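PDB 3PFD: acyl-CoA dehydrogenase from Mycobacterium thermoresistibile, which probably catalyses the FAD-dependent oxidation of a 2,3-saturated acyl-CoA to the 2,3-dehydroacyl-CoA, passing the electrons to an acceptor. Local coordinates for residues C[40-45]-C[363-368]. Residues are numbered along the deposited sequence; the frame is centred on the assembly and turned at random.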
ATOM      1  N   PRO C  40     -33.727  -2.196   6.828  1.00 23.39           N
ATOM      2  CA  PRO C  40     -34.620  -2.598   5.711  1.00 24.04           C
ATOM      3  C   PRO C  40     -34.845  -1.526   4.626  1.00 23.86           C
ATOM      4  O   PRO C  40     -35.174  -1.873   3.492  1.00 23.75           O
ATOM      5  CB  PRO C  40     -35.947  -2.973   6.416  1.00 24.94           C
ATOM      6  CG  PRO C  40     -35.527  -3.376   7.840  1.00 24.80           C
ATOM      7  CD  PRO C  40     -34.363  -2.418   8.148  1.00 23.98           C
ATOM      8  N   TYR C  41     -34.633  -0.252   4.964  1.00 23.27           N
ATOM      9  CA  TYR C  41     -34.873   0.863   4.025  1.00 24.05           C
ATOM     10  C   TYR C  41     -33.619   1.420   3.346  1.00 22.97           C
ATOM     11  O   TYR C  41     -33.713   2.167   2.375  1.00 23.38           O
ATOM     12  CB  TYR C  41     -35.660   1.980   4.727  1.00 24.75           C
ATOM     13  CG  TYR C  41     -36.847   1.421   5.474  1.00 28.53           C
ATOM     14  CD1 TYR C  41     -38.030   1.120   4.799  1.00 31.96           C
ATOM     15  CD2 TYR C  41     -36.766   1.133   6.841  1.00 30.66           C
ATOM     16  CE1 TYR C  41     -39.130   0.575   5.470  1.00 35.47           C
ATOM     17  CE2 TYR C  41     -37.854   0.573   7.528  1.00 35.03           C
ATOM     18  CZ  TYR C  41     -39.036   0.302   6.836  1.00 37.41           C
ATOM     19  OH  TYR C  41     -40.124  -0.238   7.504  1.00 39.46           O
ATOM     20  N   ALA C  42     -32.447   1.020   3.834  1.00 22.22           N
ATOM     21  CA  ALA C  42     -31.166   1.528   3.340  1.00 20.50           C
ATOM     22  C   ALA C  42     -30.966   1.406   1.825  1.00 20.26           C
ATOM     23  O   ALA C  42     -30.508   2.359   1.201  1.00 19.12           O
ATOM     24  CB  ALA C  42     -30.012   0.870   4.107  1.00 19.76           C
ATOM     25  N   ALA C  43     -31.295   0.245   1.239  1.00 20.24           N
ATOM     26  CA  ALA C  43     -31.220   0.065  -0.214  1.00 19.94           C
ATOM     27  C   ALA C  43     -32.082   1.068  -1.005  1.00 20.53           C
ATOM     28  O   ALA C  43     -31.606   1.682  -1.954  1.00 20.00           O
ATOM     29  CB  ALA C  43     -31.585  -1.372  -0.622  1.00 19.89           C
ATOM     30  N   GLU C  44     -33.346   1.203  -0.598  1.00 20.72           N
ATOM     31  CA  GLU C  44     -34.318   2.100  -1.218  1.00 21.51           C
ATOM     32  C   GLU C  44     -33.931   3.560  -0.973  1.00 20.14           C
ATOM     33  O   GLU C  44     -34.031   4.372  -1.861  1.00 19.99           O
ATOM     34  CB  GLU C  44     -35.735   1.764  -0.717  1.00 22.38           C
ATOM     35  CG  GLU C  44     -36.885   2.755  -0.984  1.00 25.40           C
ATOM     36  CD  GLU C  44     -38.240   2.215  -0.430  1.00 29.30           C
ATOM     37  OE1 GLU C  44     -38.414   0.986  -0.500  1.00 31.24           O
ATOM     38  OE2 GLU C  44     -39.114   2.973   0.058  1.00 28.74           O
ATOM     39  N   VAL C  45     -33.443   3.881   0.215  1.00 20.01           N
ATOM     40  CA  VAL C  45     -32.896   5.220   0.478  1.00 19.16           C
ATOM     41  C   VAL C  45     -31.867   5.641  -0.605  1.00 20.08           C
ATOM     42  O   VAL C  45     -31.945   6.727  -1.183  1.00 20.75           O
ATOM     43  CB  VAL C  45     -32.336   5.301   1.935  1.00 18.59           C
ATOM     44  CG1 VAL C  45     -31.432   6.549   2.171  1.00 15.99           C
ATOM     45  CG2 VAL C  45     -33.497   5.286   2.929  1.00 18.47           C
ATOM     46  N   VAL C 363     -22.845  -4.203  -0.432  1.00 14.09           N
ATOM     47  CA  VAL C 363     -21.413  -3.824  -0.384  1.00 14.24           C
ATOM     48  C   VAL C 363     -21.020  -2.755  -1.424  1.00 14.81           C
ATOM     49  O   VAL C 363     -20.217  -1.913  -1.171  1.00 15.62           O
ATOM     50  CB  VAL C 363     -20.462  -5.058  -0.426  1.00 14.52           C
ATOM     51  CG1 VAL C 363     -20.601  -5.878   0.842  1.00 13.81           C
ATOM     52  CG2 VAL C 363     -20.689  -5.945  -1.690  1.00 12.28           C
ATOM     53  N   GLU C 364     -21.627  -2.826  -2.590  1.00 14.83           N
ATOM     54  CA  GLU C 364     -21.546  -1.828  -3.651  1.00 15.39           C
ATOM     55  C   GLU C 364     -21.934  -0.404  -3.100  1.00 14.64           C
ATOM     56  O   GLU C 364     -21.214   0.589  -3.281  1.00 13.40           O
ATOM     57  CB  GLU C 364     -22.546  -2.389  -4.678  1.00 17.03           C
ATOM     58  CG  GLU C 364     -22.891  -1.728  -5.880  1.00 17.79           C
ATOM     59  CD  GLU C 364     -23.811  -0.582  -5.702  1.00 15.44           C
ATOM     60  OE1 GLU C 364     -24.949  -0.697  -5.150  1.00 20.01           O
ATOM     61  OE2 GLU C 364     -23.376   0.444  -6.201  1.00 13.65           O
ATOM     62  N   ARG C 365     -23.068  -0.310  -2.410  1.00 14.77           N
ATOM     63  CA  ARG C 365     -23.447   0.963  -1.774  1.00 14.99           C
ATOM     64  C   ARG C 365     -22.444   1.405  -0.701  1.00 14.30           C
ATOM     65  O   ARG C 365     -22.036   2.577  -0.632  1.00 14.22           O
ATOM     66  CB  ARG C 365     -24.856   0.872  -1.180  1.00 15.23           C
ATOM     67  CG  ARG C 365     -25.270   2.124  -0.442  1.00 15.25           C
ATOM     68  CD  ARG C 365     -26.530   1.875   0.388  1.00 18.15           C
ATOM     69  NE  ARG C 365     -26.323   1.127   1.634  1.00 18.04           N
ATOM     70  CZ  ARG C 365     -26.868  -0.066   1.906  1.00 19.18           C
ATOM     71  NH1 ARG C 365     -27.595  -0.718   0.996  1.00 18.11           N
ATOM     72  NH2 ARG C 365     -26.653  -0.638   3.086  1.00 17.42           N
ATOM     73  N   MET C 366     -22.039   0.455   0.126  1.00 13.77           N
ATOM     74  CA  MET C 366     -21.029   0.711   1.142  1.00 13.19           C
ATOM     75  C   MET C 366     -19.718   1.320   0.598  1.00 12.62           C
ATOM     76  O   MET C 366     -19.121   2.213   1.216  1.00 11.65           O
ATOM     77  CB  MET C 366     -20.751  -0.564   1.918  1.00 13.54           C
ATOM     78  CG  MET C 366     -21.936  -0.990   2.838  1.00 13.16           C
ATOM     79  SD  MET C 366     -21.664  -2.677   3.404  0.98 18.42           S
ATOM     80  CE  MET C 366     -23.146  -2.981   4.341  1.00 16.92           C
ATOM     81  N   MET C 367     -19.307   0.858  -0.574  1.00 11.94           N
ATOM     82  CA  MET C 367     -18.069   1.314  -1.192  1.00 11.43           C
ATOM     83  C   MET C 367     -18.259   2.755  -1.642  1.00 11.69           C
ATOM     84  O   MET C 367     -17.412   3.638  -1.378  1.00 11.59           O
ATOM     85  CB  MET C 367     -17.721   0.401  -2.390  1.00 11.13           C
ATOM     86  CG  MET C 367     -16.390   0.743  -3.039  1.00 10.33           C
ATOM     87  SD  MET C 367     -16.047  -0.289  -4.469  1.00 11.72           S
ATOM     88  CE  MET C 367     -14.726   0.677  -5.225  1.00  9.08           C
ATOM     89  N   ARG C 368     -19.389   2.991  -2.318  1.00 11.24           N
ATOM     90  CA  ARG C 368     -19.749   4.331  -2.781  1.00 11.53           C
ATOM     91  C   ARG C 368     -19.841   5.338  -1.614  1.00 11.33           C
ATOM     92  O   ARG C 368     -19.288   6.439  -1.705  1.00 10.61           O
ATOM     93  CB  ARG C 368     -21.039   4.299  -3.598  1.00 11.90           C
ATOM     94  CG  ARG C 368     -20.876   3.556  -4.947  1.00 12.67           C
ATOM     95  CD  ARG C 368     -22.130   3.676  -5.803  1.00 12.43           C
ATOM     96  NE  ARG C 368     -23.211   2.791  -5.377  1.00 10.70           N
ATOM     97  CZ  ARG C 368     -24.330   3.175  -4.758  1.00 15.83           C
ATOM     98  NH1 ARG C 368     -24.513   4.461  -4.403  1.00 10.25           N
ATOM     99  NH2 ARG C 368     -25.250   2.257  -4.453  1.00 13.53           N
TER
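Ala42 turns its methyl group toward the helix that carries Arg365 and sets CB over one face of the arginine's guanidinium, 3.8 Å above the plane and displaced toward the rim of the group. Its nearest atom there is Arg365 NH2, 3.8 Å from Ala42 CB, with Arg365 CZ only slightly farther away. The carbonyl of the same alanine lies near the aliphatic part of the chain, Ala42 O being 4.1 Å from Arg365 CD. One residue on, Ala43 meets the other terminal nitrogen with its backbone: Arg365 NH1 comes within 3.8 Å of Ala43 N, obliquely to the guanidinium, and the Ala43 methyl adds a looser touch. These are van der Waals contacts, in which a single long side chain spans the gap between residues 40-45 and 363-368, whose nearest CA atoms, those of Ala43 and Arg365, are 8.0 Å apart. Arg365 covers that distance with CG anti to its backbone N (chi1 177°) and an extended chi2, then bends at chi3 (76°), which brings one face of the guanidinium under the Ala42 methyl and NH1 near the Ala43 backbone.

Beside it, one turn along on the same helix, the guanidinium of Arg368 packs one face on Arg365 CA and forms a salt bridge with Glu364, its NH2 reaching OE1 on the syn side at 3.1 Å. Arg368 also bridges to Asp46, a second tie between the two helices. The Arg365 side chain lies about 14 Å from a bound reduced FAD. The contact is interdomain helix packing of the acyl-CoA dehydrogenase fold: helix 24-47 of the N-terminal α-domain rests against helix 363-373 of the C-terminal α-domain.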